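Local coordinates for protein response regulator (Colwellia psychrerythraea, PDB 3EQZ) that is a response regulator with a CheY-like receiver domain, and so probably takes part in two-component signal transduction, at residues N4-V9 / P25-V30; I51-M56 / I78-Y83; P74-L79 / N101-F106. All coordinates share one frame; numbering follows the deposited sequence.

Interaction 1. Residues N4-V9 / P25-V30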
loop_
_atom_site.group_PDB
_atom_site.type_symbol
_atom_site.label_atom_id
_atom_site.label_comp_id
_atom_site.label_asym_id
_atom_site.label_seq_id
_atom_site.Cartn_x
_atom_site.Cartn_y
_atom_site.Cartn_z
ATOM N N ASN B 4 27.018 -2.285 20.485
ATOM C CA ASN B 4 26.081 -1.199 20.168
ATOM C C ASN B 4 25.018 -1.059 21.250
ATOM O O ASN B 4 24.574 -2.051 21.868
ATOM C CB ASN B 4 25.350 -1.416 18.829
ATOM C CG ASN B 4 26.296 -1.700 17.650
ATOM O OD1 ASN B 4 27.111 -2.611 17.715
ATOM N ND2 ASN B 4 26.132 -0.958 16.549
ATOM N N ARG B 5 24.583 0.169 21.487
ATOM C CA ARG B 5 23.406 0.345 22.315
ATOM C C ARG B 5 22.156 -0.077 21.507
ATOM O O ARG B 5 22.029 0.282 20.325
ATOM C CB ARG B 5 23.302 1.790 22.811
ATOM C CG ARG B 5 24.549 2.288 23.615
ATOM C CD ARG B 5 24.308 3.695 24.240
ATOM N NE ARG B 5 23.971 4.690 23.209
ATOM C CZ ARG B 5 23.691 5.972 23.466
ATOM N NH1 ARG B 5 23.735 6.411 24.718
ATOM N NH2 ARG B 5 23.377 6.819 22.498
ATOM N N VAL B 6 21.276 -0.848 22.134
ATOM C CA VAL B 6 19.970 -1.177 21.547
ATOM C C VAL B 6 18.938 -0.532 22.461
ATOM O O VAL B 6 19.060 -0.637 23.678
ATOM C CB VAL B 6 19.739 -2.689 21.447
ATOM C CG1 VAL B 6 18.351 -2.995 20.863
ATOM C CG2 VAL B 6 20.836 -3.334 20.598
ATOM N N PHE B 7 17.984 0.190 21.894
ATOM C CA PHE B 7 16.888 0.788 22.671
ATOM C C PHE B 7 15.614 0.138 22.232
ATOM O O PHE B 7 15.285 0.185 21.027
ATOM C CB PHE B 7 16.808 2.292 22.412
ATOM C CG PHE B 7 18.041 3.033 22.879
ATOM C CD1 PHE B 7 18.161 3.454 24.208
ATOM C CD2 PHE B 7 19.093 3.290 22.013
ATOM C CE1 PHE B 7 19.327 4.128 24.674
ATOM C CE2 PHE B 7 20.271 3.977 22.472
ATOM C CZ PHE B 7 20.384 4.380 23.806
ATOM N N ILE B 8 14.918 -0.472 23.176
ATOM C CA ILE B 8 13.632 -1.078 22.929
ATOM C C ILE B 8 12.533 -0.117 23.392
ATOM O O ILE B 8 12.491 0.256 24.575
ATOM C CB ILE B 8 13.448 -2.406 23.712
ATOM C CG1 ILE B 8 14.488 -3.415 23.252
ATOM C CG2 ILE B 8 11.990 -2.970 23.521
ATOM C CD1 ILE B 8 14.685 -4.612 24.184
ATOM N N VAL B 9 11.663 0.278 22.459
ATOM C CA VAL B 9 10.592 1.231 22.754
ATOM C C VAL B 9 9.214 0.560 22.527
ATOM O O VAL B 9 8.794 0.276 21.394
ATOM C CB VAL B 9 10.768 2.512 21.931
ATOM C CG1 VAL B 9 9.827 3.614 22.409
ATOM C CG2 VAL B 9 12.257 2.941 21.950
ATOM N N PRO B 25 21.193 -11.444 25.239
ATOM C CA PRO B 25 22.345 -12.354 25.057
ATOM C C PRO B 25 23.213 -11.948 23.887
ATOM O O PRO B 25 24.366 -12.388 23.784
ATOM C CB PRO B 25 21.673 -13.720 24.760
ATOM C CG PRO B 25 20.395 -13.669 25.552
ATOM C CD PRO B 25 19.922 -12.185 25.317
ATOM N N ILE B 26 22.687 -11.117 22.994
ATOM C CA ILE B 26 23.421 -10.784 21.788
ATOM C C ILE B 26 24.032 -9.391 21.895
ATOM O O ILE B 26 25.184 -9.200 21.542
ATOM C CB ILE B 26 22.504 -10.881 20.503
ATOM C CG1 ILE B 26 21.893 -12.293 20.422
ATOM C CG2 ILE B 26 23.312 -10.507 19.265
ATOM C CD1 ILE B 26 20.690 -12.500 19.505
ATOM N N PHE B 27 23.245 -8.406 22.342
ATOM C CA PHE B 27 23.763 -7.055 22.530
ATOM C C PHE B 27 23.555 -6.730 23.995
ATOM O O PHE B 27 22.452 -6.367 24.397
ATOM C CB PHE B 27 22.966 -6.007 21.703
ATOM C CG PHE B 27 23.199 -6.064 20.218
ATOM C CD1 PHE B 27 24.111 -5.216 19.611
ATOM C CD2 PHE B 27 22.492 -6.970 19.425
ATOM C CE1 PHE B 27 24.339 -5.267 18.223
ATOM C CE2 PHE B 27 22.707 -7.018 18.023
ATOM C CZ PHE B 27 23.636 -6.170 17.420
ATOM N N GLY B 28 24.597 -6.827 24.804
ATOM C CA GLY B 28 24.409 -6.720 26.234
ATOM C C GLY B 28 23.958 -5.351 26.682
ATOM O O GLY B 28 23.293 -5.247 27.694
ATOM N N ASN B 29 24.316 -4.305 25.935
ATOM C CA ASN B 29 23.966 -2.914 26.279
ATOM C C ASN B 29 22.573 -2.528 25.786
ATOM O O ASN B 29 22.422 -1.680 24.909
ATOM C CB ASN B 29 24.999 -1.927 25.687
ATOM C CG ASN B 29 26.404 -2.166 26.231
ATOM O OD1 ASN B 29 26.576 -2.504 27.432
ATOM N ND2 ASN B 29 27.421 -2.022 25.363
ATOM N N VAL B 30 21.560 -3.154 26.341
ATOM C CA VAL B 30 20.228 -2.972 25.837
ATOM C C VAL B 30 19.415 -2.325 26.944
ATOM O O VAL B 30 19.540 -2.672 28.131
ATOM C CB VAL B 30 19.627 -4.316 25.401
ATOM C CG1 VAL B 30 19.584 -5.308 26.569
ATOM C CG2 VAL B 30 18.227 -4.141 24.834
HETATM O O HOH W 1 25.390 -4.310 23.312
#

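Interaction 2. Residues I51-M56 / I78-Y83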
loop_
_atom_site.group_PDB
_atom_site.type_symbol
_atom_site.label_atom_id
_atom_site.label_comp_id
_atom_site.label_asym_id
_atom_site.label_seq_id
_atom_site.Cartn_x
_atom_site.Cartn_y
_atom_site.Cartn_z
ATOM N N ILE B 51 14.620 -0.532 18.407
ATOM C CA ILE B 51 13.528 -1.443 18.083
ATOM C C ILE B 51 12.265 -0.770 18.545
ATOM O O ILE B 51 12.076 -0.533 19.738
ATOM C CB ILE B 51 13.713 -2.837 18.714
ATOM C CG1 ILE B 51 15.072 -3.447 18.293
ATOM C CG2 ILE B 51 12.513 -3.755 18.438
ATOM C CD1 ILE B 51 15.386 -4.809 19.029
ATOM N N LEU B 52 11.408 -0.432 17.582
ATOM C CA LEU B 52 10.251 0.410 17.848
ATOM C C LEU B 52 8.942 -0.353 17.604
ATOM O O LEU B 52 8.681 -0.784 16.458
ATOM C CB LEU B 52 10.286 1.681 16.987
ATOM C CG LEU B 52 9.055 2.649 17.096
ATOM C CD1 LEU B 52 8.807 3.151 18.558
ATOM C CD2 LEU B 52 9.137 3.870 16.129
ATOM N N ASP B 53 8.144 -0.563 18.665
ATOM C CA ASP B 53 6.813 -1.129 18.469
ATOM C C ASP B 53 5.917 0.021 18.052
ATOM O O ASP B 53 5.999 1.070 18.645
ATOM C CB ASP B 53 6.246 -1.844 19.728
ATOM C CG ASP B 53 4.896 -2.587 19.436
ATOM O OD1 ASP B 53 4.898 -3.846 19.308
ATOM O OD2 ASP B 53 3.846 -1.923 19.282
ATOM N N LEU B 54 5.077 -0.172 17.028
ATOM C CA LEU B 54 4.249 0.911 16.527
ATOM C C LEU B 54 3.157 1.256 17.523
ATOM O O LEU B 54 2.582 2.319 17.461
ATOM C CB LEU B 54 3.586 0.549 15.195
ATOM C CG LEU B 54 4.484 0.420 13.969
ATOM C CD1 LEU B 54 3.596 0.137 12.758
ATOM C CD2 LEU B 54 5.373 1.635 13.742
ATOM N N MET B 55 2.850 0.317 18.415
ATOM C CA MET B 55 1.913 0.580 19.502
ATOM C C MET B 55 0.514 0.894 18.947
ATOM O O MET B 55 -0.228 1.731 19.510
ATOM C CB MET B 55 2.461 1.724 20.380
ATOM C CG MET B 55 3.649 1.266 21.330
ATOM S SD MET B 55 4.521 2.559 22.271
ATOM C CE MET B 55 5.747 3.242 21.119
ATOM N N MET B 56 0.147 0.234 17.837
ATOM C CA MET B 56 -1.195 0.435 17.268
ATOM C C MET B 56 -2.146 -0.135 18.341
ATOM O O MET B 56 -1.814 -1.163 18.961
ATOM C CB MET B 56 -1.345 -0.327 15.947
ATOM C CG MET B 56 -0.667 0.340 14.728
ATOM S SD MET B 56 -1.408 1.926 14.345
ATOM C CE MET B 56 -0.022 2.992 14.424
ATOM N N ILE B 78 14.393 -0.592 13.663
ATOM C CA ILE B 78 13.611 -1.818 13.414
ATOM C C ILE B 78 12.185 -1.567 13.887
ATOM O O ILE B 78 11.997 -1.042 14.969
ATOM C CB ILE B 78 14.168 -3.020 14.184
ATOM C CG1 ILE B 78 15.569 -3.367 13.663
ATOM C CG2 ILE B 78 13.221 -4.179 14.096
ATOM C CD1 ILE B 78 16.500 -4.170 14.648
ATOM N N LEU B 79 11.188 -1.877 13.052
ATOM C CA LEU B 79 9.826 -1.604 13.393
ATOM C C LEU B 79 9.079 -2.879 13.636
ATOM O O LEU B 79 9.231 -3.847 12.905
ATOM C CB LEU B 79 9.121 -0.825 12.297
ATOM C CG LEU B 79 9.784 0.456 11.835
ATOM C CD1 LEU B 79 9.026 0.933 10.583
ATOM C CD2 LEU B 79 9.747 1.560 12.976
ATOM N N ILE B 80 8.235 -2.873 14.652
ATOM C CA ILE B 80 7.495 -4.069 14.999
ATOM C C ILE B 80 6.033 -3.771 15.125
ATOM O O ILE B 80 5.673 -2.726 15.655
ATOM C CB ILE B 80 8.017 -4.685 16.285
ATOM C CG1 ILE B 80 9.550 -4.935 16.124
ATOM C CG2 ILE B 80 7.230 -6.022 16.528
ATOM C CD1 ILE B 80 10.164 -5.845 17.148
ATOM N N SER B 81 5.201 -4.674 14.581
ATOM C CA SER B 81 3.729 -4.519 14.609
ATOM C C SER B 81 3.034 -5.674 13.899
ATOM O O SER B 81 3.678 -6.400 13.139
ATOM C CB SER B 81 3.349 -3.228 13.851
ATOM O OG SER B 81 2.083 -2.756 14.277
ATOM N N GLY B 82 1.716 -5.810 14.062
ATOM C CA GLY B 82 0.906 -6.636 13.098
ATOM C C GLY B 82 1.080 -6.306 11.595
ATOM O O GLY B 82 1.188 -5.136 11.198
ATOM N N TYR B 83 1.120 -7.325 10.724
ATOM C CA TYR B 83 1.089 -7.062 9.254
ATOM C C TYR B 83 -0.098 -6.153 8.932
ATOM O O TYR B 83 0.016 -5.208 8.151
ATOM C CB TYR B 83 0.946 -8.360 8.433
ATOM C CG TYR B 83 0.945 -8.131 6.933
ATOM C CD1 TYR B 83 2.126 -8.190 6.203
ATOM C CD2 TYR B 83 -0.245 -7.847 6.248
ATOM C CE1 TYR B 83 2.133 -7.974 4.827
ATOM C CE2 TYR B 83 -0.258 -7.624 4.874
ATOM C CZ TYR B 83 0.936 -7.691 4.168
ATOM O OH TYR B 83 0.937 -7.473 2.804
HETATM O O HOH W 2 1.501 -2.004 16.662
#

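Interaction 3. Residues P74-L79 / N101-F106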
loop_
_atom_site.group_PDB
_atom_site.type_symbol
_atom_site.label_atom_id
_atom_site.label_comp_id
_atom_site.label_asym_id
_atom_site.label_seq_id
_atom_site.Cartn_x
_atom_site.Cartn_y
_atom_site.Cartn_z
ATOM N N PRO B 74 20.417 9.420 13.028
ATOM C CA PRO B 74 21.213 8.573 12.163
ATOM C C PRO B 74 21.113 7.095 12.590
ATOM O O PRO B 74 21.722 6.233 11.965
ATOM C CB PRO B 74 22.638 9.152 12.355
ATOM C CG PRO B 74 22.666 9.520 13.821
ATOM C CD PRO B 74 21.229 9.981 14.145
ATOM N N ALA B 75 20.318 6.803 13.621
ATOM C CA ALA B 75 20.308 5.482 14.236
ATOM C C ALA B 75 19.636 4.448 13.308
ATOM O O ALA B 75 18.863 4.813 12.471
ATOM C CB ALA B 75 19.571 5.516 15.610
ATOM N N SER B 76 19.976 3.171 13.443
ATOM C CA SER B 76 19.275 2.119 12.678
ATOM C C SER B 76 17.964 1.872 13.380
ATOM O O SER B 76 17.898 1.881 14.638
ATOM C CB SER B 76 20.056 0.815 12.654
ATOM O OG SER B 76 21.302 0.998 12.033
ATOM N N LEU B 77 16.925 1.616 12.580
ATOM C CA LEU B 77 15.595 1.439 13.101
ATOM C C LEU B 77 14.963 0.103 12.685
ATOM O O LEU B 77 14.994 -0.284 11.491
ATOM C CB LEU B 77 14.730 2.622 12.670
ATOM C CG LEU B 77 13.294 2.760 13.149
ATOM C CD1 LEU B 77 13.280 2.899 14.628
ATOM C CD2 LEU B 77 12.655 3.982 12.461
ATOM N N ILE B 78 14.393 -0.592 13.663
ATOM C CA ILE B 78 13.611 -1.818 13.414
ATOM C C ILE B 78 12.185 -1.567 13.887
ATOM O O ILE B 78 11.997 -1.042 14.969
ATOM C CB ILE B 78 14.168 -3.020 14.184
ATOM C CG1 ILE B 78 15.569 -3.367 13.663
ATOM C CG2 ILE B 78 13.221 -4.179 14.096
ATOM C CD1 ILE B 78 16.500 -4.170 14.648
ATOM N N LEU B 79 11.188 -1.877 13.052
ATOM C CA LEU B 79 9.826 -1.604 13.393
ATOM C C LEU B 79 9.079 -2.879 13.636
ATOM O O LEU B 79 9.231 -3.847 12.905
ATOM C CB LEU B 79 9.121 -0.825 12.297
ATOM C CG LEU B 79 9.784 0.456 11.835
ATOM C CD1 LEU B 79 9.026 0.933 10.583
ATOM C CD2 LEU B 79 9.747 1.560 12.976
ATOM N N ASN B 101 16.852 5.341 8.553
ATOM C CA ASN B 101 17.454 4.055 8.161
ATOM C C ASN B 101 16.740 2.804 8.791
ATOM O O ASN B 101 17.194 2.252 9.799
ATOM C CB ASN B 101 18.966 4.057 8.455
ATOM C CG ASN B 101 19.682 2.723 8.053
ATOM O OD1 ASN B 101 20.729 2.326 8.644
ATOM N ND2 ASN B 101 19.140 2.055 7.056
ATOM N N VAL B 102 15.618 2.405 8.179
ATOM C CA VAL B 102 14.879 1.227 8.604
ATOM C C VAL B 102 15.591 -0.006 8.064
ATOM O O VAL B 102 15.720 -0.170 6.845
ATOM C CB VAL B 102 13.445 1.230 8.072
ATOM C CG1 VAL B 102 12.669 -0.005 8.580
ATOM C CG2 VAL B 102 12.726 2.533 8.459
ATOM N N ILE B 103 16.105 -0.841 8.955
ATOM C CA ILE B 103 16.913 -2.000 8.548
ATOM C C ILE B 103 16.114 -3.324 8.533
ATOM O O ILE B 103 16.544 -4.287 7.925
ATOM C CB ILE B 103 18.118 -2.151 9.445
ATOM C CG1 ILE B 103 17.660 -2.309 10.901
ATOM C CG2 ILE B 103 19.113 -0.966 9.230
ATOM C CD1 ILE B 103 18.769 -2.841 11.767
ATOM N N ASN B 104 14.914 -3.326 9.122
ATOM C CA ASN B 104 14.072 -4.484 9.066
ATOM C C ASN B 104 12.797 -4.171 9.773
ATOM O O ASN B 104 12.743 -3.171 10.497
ATOM C CB ASN B 104 14.777 -5.677 9.755
ATOM C CG ASN B 104 14.269 -7.036 9.232
ATOM O OD1 ASN B 104 13.458 -7.092 8.321
ATOM N ND2 ASN B 104 14.783 -8.108 9.785
ATOM N N THR B 105 11.767 -4.999 9.522
ATOM C CA THR B 105 10.510 -4.985 10.232
ATOM C C THR B 105 10.088 -6.413 10.616
ATOM O O THR B 105 10.517 -7.382 9.998
ATOM C CB THR B 105 9.340 -4.337 9.392
ATOM O OG1 THR B 105 8.985 -5.194 8.304
ATOM C CG2 THR B 105 9.755 -2.944 8.846
ATOM N N PHE B 106 9.273 -6.526 11.651
ATOM C CA PHE B 106 8.804 -7.808 12.147
ATOM C C PHE B 106 7.358 -7.716 12.501
ATOM O O PHE B 106 6.974 -6.837 13.246
ATOM C CB PHE B 106 9.557 -8.211 13.434
ATOM C CG PHE B 106 11.005 -8.495 13.203
ATOM C CD1 PHE B 106 11.452 -9.818 12.987
ATOM C CD2 PHE B 106 11.929 -7.452 13.155
ATOM C CE1 PHE B 106 12.833 -10.099 12.764
ATOM C CE2 PHE B 106 13.314 -7.719 12.902
ATOM C CZ PHE B 106 13.755 -9.041 12.706
HETATM O O HOH W 3 18.025 6.829 10.785
#

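Interaction 1. Residues N4-V9 / P25-V30
Val6 touches both Phe27, through CG2, and Val30, through CB and CG1, and these three side chains form the apolar centre where the first strand meets the end of the loop leading into the second. The CG2 methyl of Val6 runs into the root of the aromatic side chain, 3.6 Å from Phe27 CB, with the two side chains crossing at about a right angle. With CG1 of Val6 anti to the backbone N (chi1 179°), the other branch, CG2, is the one turned to Phe27, while CB and CG1 lie against CG2 of Val30. That same Val30 methyl also takes the end of Ile8, whose CD1 comes within 3.6 Å of Val30 CG2. Beyond this patch, Ile8 rests on helix 13-23 and Val6 on Ile51 of the neighbouring strand.

Farther out, Asn4 lies alongside Phe27, its amide plane 85° from the ring plane. Asn4 OD1 sits at the ring edge, 3.9 Å from Phe27 CE1, while ND2 of Asn4 is bound to Gln47 O and Gln126 OE1. The Arg5 guanidinium leaves the contact: Phe7 CZ stands over one of its faces, and NH2 of Arg5 makes a salt bridge with Asp48.

The polar edge is mostly backbone. Val6 N donates to Asn29 O at 3.1 Å, a fairly straight bond of 166° at the hydrogen, and Arg5 CA adds a CA-H...O contact to the same oxygen. One water bridges the two segments again, donating to Asn4 O at 2.8 Å and accepting from Asn29 N. Asn29 is the centre of an inverse gamma turn, which brings the chain into the parallel bridge between Val6 and Val30. Strand 6-9, helix 13-23 and strand 30-33 thus make the opening beta-alpha-beta unit of the CheY-like receiver fold.

Interaction 2. Residues I51-M56 / I78-Y83
Ile51 and Ile80 meet most tightly here: Ile51 CG2 stands 3.4 Å from Ile80 CD1, closer than usual carbon contact, as the two side chains cross. Ile78 lies beside Ile51 on the same face, its CD1 4.0 Å from Ile51 CG1. On the other face Leu52 and Leu79 run side by side, touching through their CD2 methyls and roofed by helices 60-70 and 87-97. Past the strand end, Leu54 CD1 packs 3.5 Å from Ser81 CB.

Three backbone bonds set this parallel register. Leu52 N donates to Ile78 O at 2.7 Å, Ile80 N to Leu52 O, and Leu54 N to Ile80 O. Where the strands part, a water accepts from Met56 N and lies 2.6 Å from Ser81 OG, hydrogen-bonded to both.

Asp53, which probably corresponds to the conserved aspartate at the end of the third strand of receiver domains, ends strand 49-53. With CG anti to the backbone N (chi1 -173°), the carboxylate is set where OD2 can accept from Met55 N, at 2.6 Å on its anti side, an Asx turn that ties it to the departing loop. OD1 of Asp53 forms a salt bridge with Lys108. Apolar packing on both faces therefore gives way, at the strand ends, to a polar end, where the Asx turn and the Lys108 salt bridge probably restrict how the carboxylate can rotate.

Interaction 3. Residues P74-L79 / N101-F106
Leu77 O is gripped from strand 101-107 by two groups: Ile103 N donates to it at 2.8 Å, while Val102 CA makes a CA-H...O contact at 3.3 Å. Leu79 O is met in the same way, by Phe106 N and Thr105 CA. In the return direction Leu77 N gives its hydrogen to Asn101 O, and Leu79 N reaches Asn104 O at 3.3 Å. These parallel strands, joined through helix 87-97, form a beta-alpha-beta unit of the receiver domain, and strand 101-107 is the outermost on this side of the chain's sheet. The axes of the short segments 76-79 and 101-106 are 43° apart.

Ile78 is clasped by two side chains of the outer strand. Its CG1 lies 3.6 Å from Ile103 CG1; that carbon sits between the backbone N and the carbonyl carbon of Ile103 (chi1 58°), which swings the chain over toward Ile78. The other branch, Ile78 CG2, approaches the edge of the Phe106 ring, 3.6 Å from CD2, and helix 112-124 packs against Ile103 and Phe106. On the opposite face Thr105 CG2 rests 4.1 Å from Leu79 CB, and Val102 is covered by helix 87-97.

Next to Ser76, a water donates to Ala75 O at 2.8 Å and accepts from Asn101 N, joining the two segments just ahead of the first direct bond.

All three contacts belong to one parallel sheet of strand order 2-1-3-4-5. Interaction 1 joins strand 6-9 to the approach to edge strand 30-33; interaction 2 pairs strands 49-53 and 76-81, and interaction 3 adds edge strand 101-107. Interactions 2 and 3 share Ile78 and Leu79, so strand 76-81 is paired on both sides, and their centres are about 10 Å apart. Interaction 1 closes before the others open, with its centre about 17 Å from that of interaction 2, yet strands 6-9 and 49-53 are neighbours and bring the two into touch. Successive beta-alpha-beta connections thus build a single receiver domain, with Asp53 at a strand end in its central strand.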